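Local coordinates for protein mannonate dehydratase (Streptococcus suis, PDB 3BDK) that probably catalyses the dehydration of D-mannonate to 2-dehydro-3-deoxy-D-gluconate with iron or manganese as cofactor, at residues F125-D130 and G229-I234; D130-D135 and S152-V157; P220-Y225 and W295-T300. One frame throughout, in Å; residues are numbered along the deposited sequence.

The contacts join loops at the sugar-binding end of this xylose isomerase-like barrel, one of them to a small antiparallel sheet. Contact 1 ties two loops that follow barrel strands, partly buried, through an arginine that grips a backbone carbonyl of the other loop, with apolar packing beside it. Contact 2 shares Asp130 with it and is the more superficial: a leucine from a largely exposed loop meets a threonine and a serine, with no hydrogen bond across. Contact 3 is buried and mainly aromatic, joining the loop after strand 215-218 to strand 296-299. Arg133 of contact 2 forms salt bridges to Asp222 and Glu299 of contact 3, whose Asp221 bonds to Ile234 of contact 1.

Contact 1: F125-D130 and G229-I234; sequences FMPVFD and GLPRII. With DNO (D-mannose), chain C.
The carbonyl oxygen of Pro127 is gripped by both terminal nitrogens of Arg232. In this TIM barrel the bond joins two loops that follow strands 120-123 and 215-218. Arg232 NH2 gives the firmer bond to Pro127 O, 3.1 Å; the oxygen lies near the guanidinium plane, whereas NH2 is tilted 27° from the carbonyl plane. Arg232 NH1 adds a weak bond. The same oxygen also takes a weak bond from Phe129 N, closing a classic gamma turn around Val128, whose phi is positive. The other hydrogen of Arg232 NH2 goes to its own neighbour, Pro231 O, at 3.1 Å and almost straight (174°). Arginine suits this place because one flat group can serve two carbonyls at once. A bend at chi2 (82°) folds its chain back toward residue 231, and Met126 CG lies over the centre of one guanidinium face, 3.8 Å from Arg232 CZ.

Prolines, which have no N-H to satisfy, pack well beside these bonds: Pro127 CG rests 3.3 Å from Pro231 O, and the two rings meet at their CG atoms. Beside the arginine the contact is apolar. Val128 CG2 approaches Leu230 CD2 at 3.5 Å, the side chains crossing at about a right angle, while Leu230 CD1 also reaches Phe129 CE1. Val128 puts its other methyl, CG1, over the centre of the Phe129 ring. Tyr185 of helix 176-187 closes in on Pro127, Val128 and Leu230, and Lys93 holds Met126 O. Past the turn the chain runs into the sugar pocket, where Asp130, its OD2 bonded to Asn124 ND2, brings OD1 to 2.9 Å from O6 of the D-mannose.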
loop_
_atom_site.group_PDB
_atom_site.type_symbol
_atom_site.label_atom_id
_atom_site.label_comp_id
_atom_site.label_asym_id
_atom_site.label_seq_id
_atom_site.Cartn_x
_atom_site.Cartn_y
_atom_site.Cartn_z
ATOM N N PHE A 125 -22.375 11.496 17.236
ATOM C CA PHE A 125 -23.176 12.291 18.168
ATOM C C PHE A 125 -22.386 13.531 18.591
ATOM O O PHE A 125 -22.040 13.716 19.761
ATOM C CB PHE A 125 -23.610 11.457 19.375
ATOM C CG PHE A 125 -24.997 11.776 19.860
ATOM C CD1 PHE A 125 -26.103 11.116 19.326
ATOM C CD2 PHE A 125 -25.205 12.751 20.841
ATOM C CE1 PHE A 125 -27.394 11.412 19.773
ATOM C CE2 PHE A 125 -26.489 13.048 21.297
ATOM C CZ PHE A 125 -27.583 12.377 20.763
ATOM N N MET A 126 -22.119 14.378 17.605
ATOM C CA MET A 126 -21.211 15.477 17.747
ATOM C C MET A 126 -21.941 16.763 17.428
ATOM O O MET A 126 -22.305 17.020 16.279
ATOM C CB MET A 126 -20.033 15.290 16.800
ATOM C CG MET A 126 -18.710 15.858 17.305
ATOM S SD MET A 126 -17.384 15.804 16.072
ATOM C CE MET A 126 -17.653 14.171 15.357
ATOM N N PRO A 127 -22.174 17.585 18.450
ATOM C CA PRO A 127 -22.835 18.854 18.239
ATOM C C PRO A 127 -22.207 19.599 17.083
ATOM O O PRO A 127 -20.985 19.548 16.928
ATOM C CB PRO A 127 -22.551 19.597 19.531
ATOM C CG PRO A 127 -22.438 18.526 20.553
ATOM C CD PRO A 127 -21.850 17.348 19.869
ATOM N N VAL A 128 -23.054 20.237 16.272
ATOM C CA VAL A 128 -22.683 21.226 15.265
ATOM C C VAL A 128 -21.934 20.687 14.036
ATOM O O VAL A 128 -22.505 20.619 12.949
ATOM C CB VAL A 128 -21.933 22.435 15.886
ATOM C CG1 VAL A 128 -21.923 23.598 14.919
ATOM C CG2 VAL A 128 -22.589 22.867 17.168
ATOM N N PHE A 129 -20.663 20.323 14.202
ATOM C CA PHE A 129 -19.825 19.841 13.099
ATOM C C PHE A 129 -19.543 18.360 13.278
ATOM O O PHE A 129 -19.649 17.852 14.391
ATOM C CB PHE A 129 -18.476 20.569 13.078
ATOM C CG PHE A 129 -18.565 22.047 13.342
ATOM C CD1 PHE A 129 -18.366 22.547 14.624
ATOM C CD2 PHE A 129 -18.833 22.936 12.308
ATOM C CE1 PHE A 129 -18.448 23.921 14.881
ATOM C CE2 PHE A 129 -18.921 24.301 12.552
ATOM C CZ PHE A 129 -18.726 24.796 13.847
ATOM N N ASP A 130 -19.158 17.681 12.189
ATOM C CA ASP A 130 -18.709 16.286 12.274
ATOM C C ASP A 130 -17.188 16.126 12.312
ATOM O O ASP A 130 -16.660 15.026 12.530
ATOM C CB ASP A 130 -19.283 15.479 11.128
ATOM C CG ASP A 130 -20.781 15.578 11.054
ATOM O OD1 ASP A 130 -21.293 15.620 9.903
ATOM O OD2 ASP A 130 -21.432 15.624 12.140
ATOM N N GLY A 229 -15.944 26.057 22.813
ATOM C CA GLY A 229 -16.864 25.904 23.942
ATOM C C GLY A 229 -18.039 24.965 23.736
ATOM O O GLY A 229 -18.934 24.910 24.579
ATOM N N LEU A 230 -18.044 24.222 22.631
ATOM C CA LEU A 230 -19.053 23.191 22.401
ATOM C C LEU A 230 -18.694 21.905 23.122
ATOM O O LEU A 230 -17.523 21.583 23.232
ATOM C CB LEU A 230 -19.142 22.849 20.934
ATOM C CG LEU A 230 -19.616 23.843 19.911
ATOM C CD1 LEU A 230 -19.304 23.247 18.518
ATOM C CD2 LEU A 230 -21.092 24.093 20.125
ATOM N N PRO A 231 -19.698 21.144 23.593
ATOM C CA PRO A 231 -19.392 19.923 24.327
ATOM C C PRO A 231 -19.110 18.705 23.412
ATOM O O PRO A 231 -19.625 18.651 22.285
ATOM C CB PRO A 231 -20.661 19.718 25.155
ATOM C CG PRO A 231 -21.722 20.184 24.271
ATOM C CD PRO A 231 -21.154 21.359 23.506
ATOM N N ARG A 232 -18.278 17.768 23.886
ATOM C CA ARG A 232 -18.011 16.514 23.190
ATOM C C ARG A 232 -17.950 15.427 24.222
ATOM O O ARG A 232 -17.395 15.639 25.295
ATOM C CB ARG A 232 -16.678 16.549 22.458
ATOM C CG ARG A 232 -16.735 17.027 21.016
ATOM C CD ARG A 232 -16.756 18.558 20.890
ATOM N NE ARG A 232 -16.751 18.950 19.481
ATOM C CZ ARG A 232 -17.830 19.276 18.762
ATOM N NH1 ARG A 232 -17.695 19.604 17.475
ATOM N NH2 ARG A 232 -19.043 19.294 19.306
ATOM N N ILE A 233 -18.514 14.259 23.917
ATOM C CA ILE A 233 -18.536 13.176 24.896
ATOM C C ILE A 233 -17.887 11.871 24.427
ATOM O O ILE A 233 -17.431 11.054 25.250
ATOM C CB ILE A 233 -19.960 12.920 25.493
ATOM C CG1 ILE A 233 -21.004 12.655 24.389
ATOM C CG2 ILE A 233 -20.366 14.063 26.424
ATOM C CD1 ILE A 233 -22.375 12.255 24.928
ATOM N N ILE A 234 -17.826 11.658 23.124
ATOM C CA ILE A 234 -17.222 10.434 22.650
ATOM C C ILE A 234 -15.762 10.723 22.384
ATOM O O ILE A 234 -15.337 10.951 21.255
ATOM C CB ILE A 234 -18.003 9.799 21.466
ATOM C CG1 ILE A 234 -19.515 9.904 21.729
ATOM C CG2 ILE A 234 -17.657 8.333 21.336
ATOM C CD1 ILE A 234 -19.980 9.195 23.040
HETATM C C1 DNO C . -14.504 13.040 9.058
HETATM C C2 DNO C . -14.759 11.961 7.993
HETATM C C3 DNO C . -15.838 12.332 6.927
HETATM C C4 DNO C . -17.287 12.748 7.341
HETATM C C5 DNO C . -17.985 12.020 8.530
HETATM C C6 DNO C . -19.505 12.039 8.325
HETATM O O1 DNO C . -13.540 12.949 9.821
HETATM O O2 DNO C . -15.038 10.696 8.618
HETATM O O3 DNO C . -15.966 11.237 6.024
HETATM O O4 DNO C . -17.343 14.170 7.510
HETATM O O5 DNO C . -17.576 10.653 8.691
HETATM O O6 DNO C . -20.070 13.126 9.064
#

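Contact 2: D130-D135 and S152-V157; sequences DWTRSD and SDLAGV. With DNO (D-mannose), chain C.
Leu154 reaches across from an exposed loop and lays its CD2 methyl between Thr132 and Ser134, 3.8 Å from Thr132 CG2 and 3.8 Å from Ser134 CB. Both segments flank the hairpin of strands 135-139 and 145-150: residues 130-135 lead into it from the sugar pocket, and residues 152-157 come after it. The Thr132 and Leu154 side chains cross at a slant. Thr132 CG2 stands anti to the backbone N, with OG1 beside that nitrogen at chi1 -63°; a branched threonine can thus give its methyl to the leucine while the hydroxyl points elsewhere. Leu154 CD1 also comes near Ser134 CB, at 4.1 Å, and Phe149 of strand 145-150 packs against both Thr132 and Leu154.

Arg133, whose carbonyl O also lies near Leu154 CD2, sends its side chain away from the leucine, toward the active site. Its NH1 bonds Thr132 O at 3.1 Å, nearly straight (168°), with the donor well above the carbonyl plane, although the oxygen lies in the guanidinium plane. The stronger partners are elsewhere: NH2 forms a salt bridge to Glu299 and NH1 one to Asp222, a pocket residue, so the buried guanidinium is held in a fixed rotation. Trp131 also turns inward, the edge of its indole meeting the sugar, with NE1 2.9 Å from O4 of the D-mannose. A classic beta bulge opens strand 135-139, two successive residues, Ser134 and Asp135, pairing with the one residue Ala148.

The chemistry is thus divided by side. Charges and polar edges probably hold the face turned to the sugar, whereas the outer face meets Asp153 and Leu154 mainly through carbon, with no hydrogen bond across, so that this junction depends on apolar packing.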
loop_
_atom_site.group_PDB
_atom_site.type_symbol
_atom_site.label_atom_id
_atom_site.label_comp_id
_atom_site.label_asym_id
_atom_site.label_seq_id
_atom_site.Cartn_x
_atom_site.Cartn_y
_atom_site.Cartn_z
ATOM N N ASP A 130 -19.158 17.681 12.189
ATOM C CA ASP A 130 -18.709 16.286 12.274
ATOM C C ASP A 130 -17.188 16.126 12.312
ATOM O O ASP A 130 -16.660 15.026 12.530
ATOM C CB ASP A 130 -19.283 15.479 11.128
ATOM C CG ASP A 130 -20.781 15.578 11.054
ATOM O OD1 ASP A 130 -21.293 15.620 9.903
ATOM O OD2 ASP A 130 -21.432 15.624 12.140
ATOM N N TRP A 131 -16.499 17.232 12.091
ATOM C CA TRP A 131 -15.057 17.303 12.239
ATOM C C TRP A 131 -14.663 18.766 12.085
ATOM O O TRP A 131 -15.453 19.591 11.618
ATOM C CB TRP A 131 -14.349 16.430 11.195
ATOM C CG TRP A 131 -14.770 16.729 9.786
ATOM C CD1 TRP A 131 -15.785 16.147 9.098
ATOM C CD2 TRP A 131 -14.200 17.706 8.903
ATOM N NE1 TRP A 131 -15.883 16.686 7.837
ATOM C CE2 TRP A 131 -14.926 17.648 7.690
ATOM C CE3 TRP A 131 -13.145 18.624 9.016
ATOM C CZ2 TRP A 131 -14.628 18.466 6.591
ATOM C CZ3 TRP A 131 -12.853 19.448 7.914
ATOM C CH2 TRP A 131 -13.592 19.357 6.725
ATOM N N THR A 132 -13.438 19.081 12.471
ATOM C CA THR A 132 -12.927 20.429 12.358
ATOM C C THR A 132 -11.454 20.323 12.009
ATOM O O THR A 132 -10.695 19.614 12.678
ATOM C CB THR A 132 -13.108 21.152 13.691
ATOM O OG1 THR A 132 -14.505 21.244 13.989
ATOM C CG2 THR A 132 -12.494 22.555 13.674
ATOM N N ARG A 133 -11.056 21.008 10.949
ATOM C CA ARG A 133 -9.656 21.136 10.628
ATOM C C ARG A 133 -9.368 22.618 10.484
ATOM O O ARG A 133 -10.270 23.391 10.174
ATOM C CB ARG A 133 -9.313 20.391 9.337
ATOM C CG ARG A 133 -9.503 18.869 9.387
ATOM C CD ARG A 133 -8.671 18.205 10.511
ATOM N NE ARG A 133 -8.776 16.752 10.469
ATOM C CZ ARG A 133 -9.584 16.023 11.238
ATOM N NH1 ARG A 133 -10.363 16.603 12.147
ATOM N NH2 ARG A 133 -9.608 14.700 11.094
ATOM N N SER A 134 -8.120 23.015 10.732
ATOM C CA SER A 134 -7.694 24.390 10.553
ATOM C C SER A 134 -7.166 24.572 9.134
ATOM O O SER A 134 -7.076 25.695 8.630
ATOM C CB SER A 134 -6.584 24.725 11.552
ATOM O OG SER A 134 -5.313 24.745 10.909
ATOM N N ASP A 135 -6.798 23.463 8.494
ATOM C CA ASP A 135 -6.028 23.529 7.249
ATOM C C ASP A 135 -6.120 22.228 6.472
ATOM O O ASP A 135 -5.746 21.167 6.984
ATOM C CB ASP A 135 -4.563 23.872 7.571
ATOM C CG ASP A 135 -3.730 24.181 6.327
ATOM O OD1 ASP A 135 -4.221 24.046 5.184
ATOM O OD2 ASP A 135 -2.551 24.545 6.506
ATOM N N SER A 152 -3.581 26.639 17.827
ATOM C CA SER A 152 -3.294 28.061 17.928
ATOM C C SER A 152 -3.845 28.851 16.752
ATOM O O SER A 152 -4.101 30.041 16.872
ATOM C CB SER A 152 -1.802 28.313 18.120
ATOM O OG SER A 152 -1.367 27.723 19.335
ATOM N N ASP A 153 -4.074 28.186 15.633
ATOM C CA ASP A 153 -4.558 28.874 14.457
ATOM C C ASP A 153 -6.074 28.998 14.497
ATOM O O ASP A 153 -6.661 29.845 13.812
ATOM C CB ASP A 153 -4.077 28.162 13.184
ATOM C CG ASP A 153 -2.540 28.156 13.050
ATOM O OD1 ASP A 153 -1.817 28.017 14.075
ATOM O OD2 ASP A 153 -2.054 28.284 11.906
ATOM N N LEU A 154 -6.708 28.158 15.303
ATOM C CA LEU A 154 -8.145 28.259 15.515
ATOM C C LEU A 154 -8.523 29.009 16.796
ATOM O O LEU A 154 -9.686 29.042 17.175
ATOM C CB LEU A 154 -8.798 26.877 15.445
ATOM C CG LEU A 154 -9.631 26.573 14.184
ATOM C CD1 LEU A 154 -9.255 27.447 12.959
ATOM C CD2 LEU A 154 -9.625 25.086 13.829
ATOM N N ALA A 155 -7.535 29.621 17.440
ATOM C CA ALA A 155 -7.762 30.459 18.604
ATOM C C ALA A 155 -8.543 31.729 18.247
ATOM O O ALA A 155 -9.573 32.029 18.868
ATOM C CB ALA A 155 -6.440 30.808 19.275
ATOM N N GLY A 156 -8.061 32.462 17.244
ATOM C CA GLY A 156 -8.754 33.655 16.772
ATOM C C GLY A 156 -10.235 33.491 16.418
ATOM O O GLY A 156 -11.060 34.344 16.783
ATOM N N VAL A 157 -10.572 32.385 15.741
ATOM C CA VAL A 157 -11.870 32.201 15.061
ATOM C C VAL A 157 -13.146 32.050 15.913
ATOM O O VAL A 157 -13.187 31.327 16.913
ATOM C CB VAL A 157 -11.834 31.040 14.041
ATOM C CG1 VAL A 157 -10.787 31.302 12.974
ATOM C CG2 VAL A 157 -11.554 29.743 14.724
HETATM C C1 DNO C . -14.504 13.040 9.058
HETATM C C2 DNO C . -14.759 11.961 7.993
HETATM C C3 DNO C . -15.838 12.332 6.927
HETATM C C4 DNO C . -17.287 12.748 7.341
HETATM C C5 DNO C . -17.985 12.020 8.530
HETATM C C6 DNO C . -19.505 12.039 8.325
HETATM O O1 DNO C . -13.540 12.949 9.821
HETATM O O2 DNO C . -15.038 10.696 8.618
HETATM O O3 DNO C . -15.966 11.237 6.024
HETATM O O4 DNO C . -17.343 14.170 7.510
HETATM O O5 DNO C . -17.576 10.653 8.691
HETATM O O6 DNO C . -20.070 13.126 9.064
#

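Contact 3: P220-Y225 and W295-T300; sequences PDDPPY and WGFQET
The backbones stay well apart, with Pro223 CA 9.1 Å from Gly296 CA at their nearest; a cis peptide precedes Pro223, and side chains bridge the gap. In the xylose isomerase-like barrel the loop after strand 215-218 thereby meets strand 296-299, part of the small antiparallel sheet near the active site.

Phe297 is the central piece. Its CG stands between the backbone N and the carbonyl carbon (chi1 65°), which sends the ring off the strand toward the loop, and Pro223 meets it at about a right angle, with Pro223 CB 3.5 Å from Phe297 CE1. A compact proline suits the spot: the same CB also lies over one face of the Tyr225 ring, toward its rim. Tyr225 reaches past in the opposite direction, setting its OH in the plane of the Phe297 ring, at the edge, 3.8 Å from CD1. Phe149 meets the Phe297 ring at a shallow angle, and Lys151 makes a cation-pi contact with Tyr225.

Toward the sugar the character becomes polar. Asp222, which belongs to the D-mannose pocket, has OD1 4.3 Å from Phe297 CZ, but its stronger tie is a salt bridge to Arg133. At the other end, a CB at the backbone angles of Gly296 would be jammed against the carbonyl O of Trp295, and Gly296 CA lies 4.2 Å from Tyr225 OH.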
loop_
_atom_site.group_PDB
_atom_site.type_symbol
_atom_site.label_atom_id
_atom_site.label_comp_id
_atom_site.label_asym_id
_atom_site.label_seq_id
_atom_site.Cartn_x
_atom_site.Cartn_y
_atom_site.Cartn_z
ATOM N N PRO A 220 -16.287 8.168 16.653
ATOM C CA PRO A 220 -15.838 8.931 17.823
ATOM C C PRO A 220 -15.768 10.426 17.529
ATOM O O PRO A 220 -15.886 10.833 16.373
ATOM C CB PRO A 220 -14.434 8.379 18.077
ATOM C CG PRO A 220 -13.968 7.924 16.740
ATOM C CD PRO A 220 -15.189 7.406 16.034
ATOM N N ASP A 221 -15.577 11.230 18.570
ATOM C CA ASP A 221 -15.568 12.681 18.426
ATOM C C ASP A 221 -14.247 13.169 17.840
ATOM O O ASP A 221 -13.173 12.770 18.289
ATOM C CB ASP A 221 -15.825 13.354 19.776
ATOM C CG ASP A 221 -17.299 13.583 20.042
ATOM O OD1 ASP A 221 -17.644 14.003 21.167
ATOM O OD2 ASP A 221 -18.115 13.342 19.126
ATOM N N ASP A 222 -14.336 14.033 16.835
ATOM C CA ASP A 222 -13.202 14.309 15.961
ATOM C C ASP A 222 -13.052 15.806 15.708
ATOM O O ASP A 222 -13.710 16.366 14.831
ATOM C CB ASP A 222 -13.355 13.564 14.632
ATOM C CG ASP A 222 -12.322 13.985 13.606
ATOM O OD1 ASP A 222 -11.324 14.628 13.994
ATOM O OD2 ASP A 222 -12.507 13.672 12.412
ATOM N N PRO A 223 -12.182 16.448 16.482
ATOM C CA PRO A 223 -11.341 15.736 17.448
ATOM C C PRO A 223 -12.079 15.475 18.757
ATOM O O PRO A 223 -13.233 15.875 18.904
ATOM C CB PRO A 223 -10.186 16.711 17.682
ATOM C CG PRO A 223 -10.774 18.051 17.424
ATOM C CD PRO A 223 -11.777 17.854 16.322
ATOM N N PRO A 224 -11.414 14.807 19.694
ATOM C CA PRO A 224 -12.092 14.240 20.864
ATOM C C PRO A 224 -11.963 15.144 22.086
ATOM O O PRO A 224 -11.742 14.654 23.194
ATOM C CB PRO A 224 -11.338 12.929 21.098
ATOM C CG PRO A 224 -9.976 13.185 20.558
ATOM C CD PRO A 224 -10.166 14.092 19.375
ATOM N N TYR A 225 -12.102 16.449 21.880
ATOM C CA TYR A 225 -12.208 17.392 22.987
ATOM C C TYR A 225 -13.002 18.629 22.583
ATOM O O TYR A 225 -13.248 18.862 21.399
ATOM C CB TYR A 225 -10.817 17.799 23.480
ATOM C CG TYR A 225 -9.824 18.054 22.368
ATOM C CD1 TYR A 225 -9.902 19.202 21.591
ATOM C CD2 TYR A 225 -8.809 17.146 22.096
ATOM C CE1 TYR A 225 -8.997 19.439 20.574
ATOM C CE2 TYR A 225 -7.899 17.375 21.081
ATOM C CZ TYR A 225 -7.997 18.523 20.324
ATOM O OH TYR A 225 -7.094 18.755 19.312
ATOM N N TRP A 295 -0.332 20.880 20.793
ATOM C CA TRP A 295 -0.514 21.811 19.669
ATOM C C TRP A 295 -1.668 21.461 18.720
ATOM O O TRP A 295 -1.998 22.231 17.809
ATOM C CB TRP A 295 0.784 21.908 18.856
ATOM C CG TRP A 295 1.262 20.563 18.280
ATOM C CD1 TRP A 295 2.077 19.651 18.895
ATOM C CD2 TRP A 295 0.935 20.002 16.999
ATOM N NE1 TRP A 295 2.266 18.562 18.081
ATOM C CE2 TRP A 295 1.575 18.751 16.915
ATOM C CE3 TRP A 295 0.156 20.430 15.924
ATOM C CZ2 TRP A 295 1.487 17.945 15.790
ATOM C CZ3 TRP A 295 0.050 19.613 14.811
ATOM C CH2 TRP A 295 0.716 18.391 14.751
ATOM N N GLY A 296 -2.278 20.302 18.916
ATOM C CA GLY A 296 -3.255 19.812 17.954
ATOM C C GLY A 296 -2.740 18.548 17.300
ATOM O O GLY A 296 -2.164 17.677 17.967
ATOM N N PHE A 297 -2.937 18.435 15.993
ATOM C CA PHE A 297 -2.627 17.186 15.312
ATOM C C PHE A 297 -2.660 17.325 13.808
ATOM O O PHE A 297 -3.269 18.254 13.266
ATOM C CB PHE A 297 -3.584 16.071 15.750
ATOM C CG PHE A 297 -5.013 16.307 15.365
ATOM C CD1 PHE A 297 -5.868 16.982 16.212
ATOM C CD2 PHE A 297 -5.512 15.831 14.165
ATOM C CE1 PHE A 297 -7.205 17.201 15.861
ATOM C CE2 PHE A 297 -6.851 16.059 13.802
ATOM C CZ PHE A 297 -7.694 16.745 14.666
ATOM N N GLN A 298 -2.006 16.373 13.148
ATOM C CA GLN A 298 -1.928 16.334 11.708
ATOM C C GLN A 298 -2.007 14.908 11.202
ATOM O O GLN A 298 -1.290 14.018 11.693
ATOM C CB GLN A 298 -0.639 16.970 11.211
ATOM C CG GLN A 298 -0.559 16.891 9.677
ATOM C CD GLN A 298 0.422 17.824 9.032
ATOM O OE1 GLN A 298 0.532 17.828 7.821
ATOM N NE2 GLN A 298 1.142 18.612 9.817
ATOM N N GLU A 299 -2.878 14.698 10.217
ATOM C CA GLU A 299 -3.017 13.409 9.562
ATOM C C GLU A 299 -1.755 13.095 8.757
ATOM O O GLU A 299 -1.171 13.986 8.138
ATOM C CB GLU A 299 -4.245 13.411 8.661
ATOM C CG GLU A 299 -5.533 13.565 9.445
ATOM C CD GLU A 299 -6.813 13.485 8.610
ATOM O OE1 GLU A 299 -6.828 12.813 7.544
ATOM O OE2 GLU A 299 -7.811 14.099 9.059
ATOM N N THR A 300 -1.350 11.828 8.776
ATOM C CA THR A 300 -0.138 11.402 8.099
ATOM C C THR A 300 -0.411 10.240 7.165
ATOM O O THR A 300 -1.552 9.860 6.947
ATOM C CB THR A 300 0.974 10.968 9.108
ATOM O OG1 THR A 300 0.551 9.806 9.829
ATOM C CG2 THR A 300 1.308 12.090 10.079
#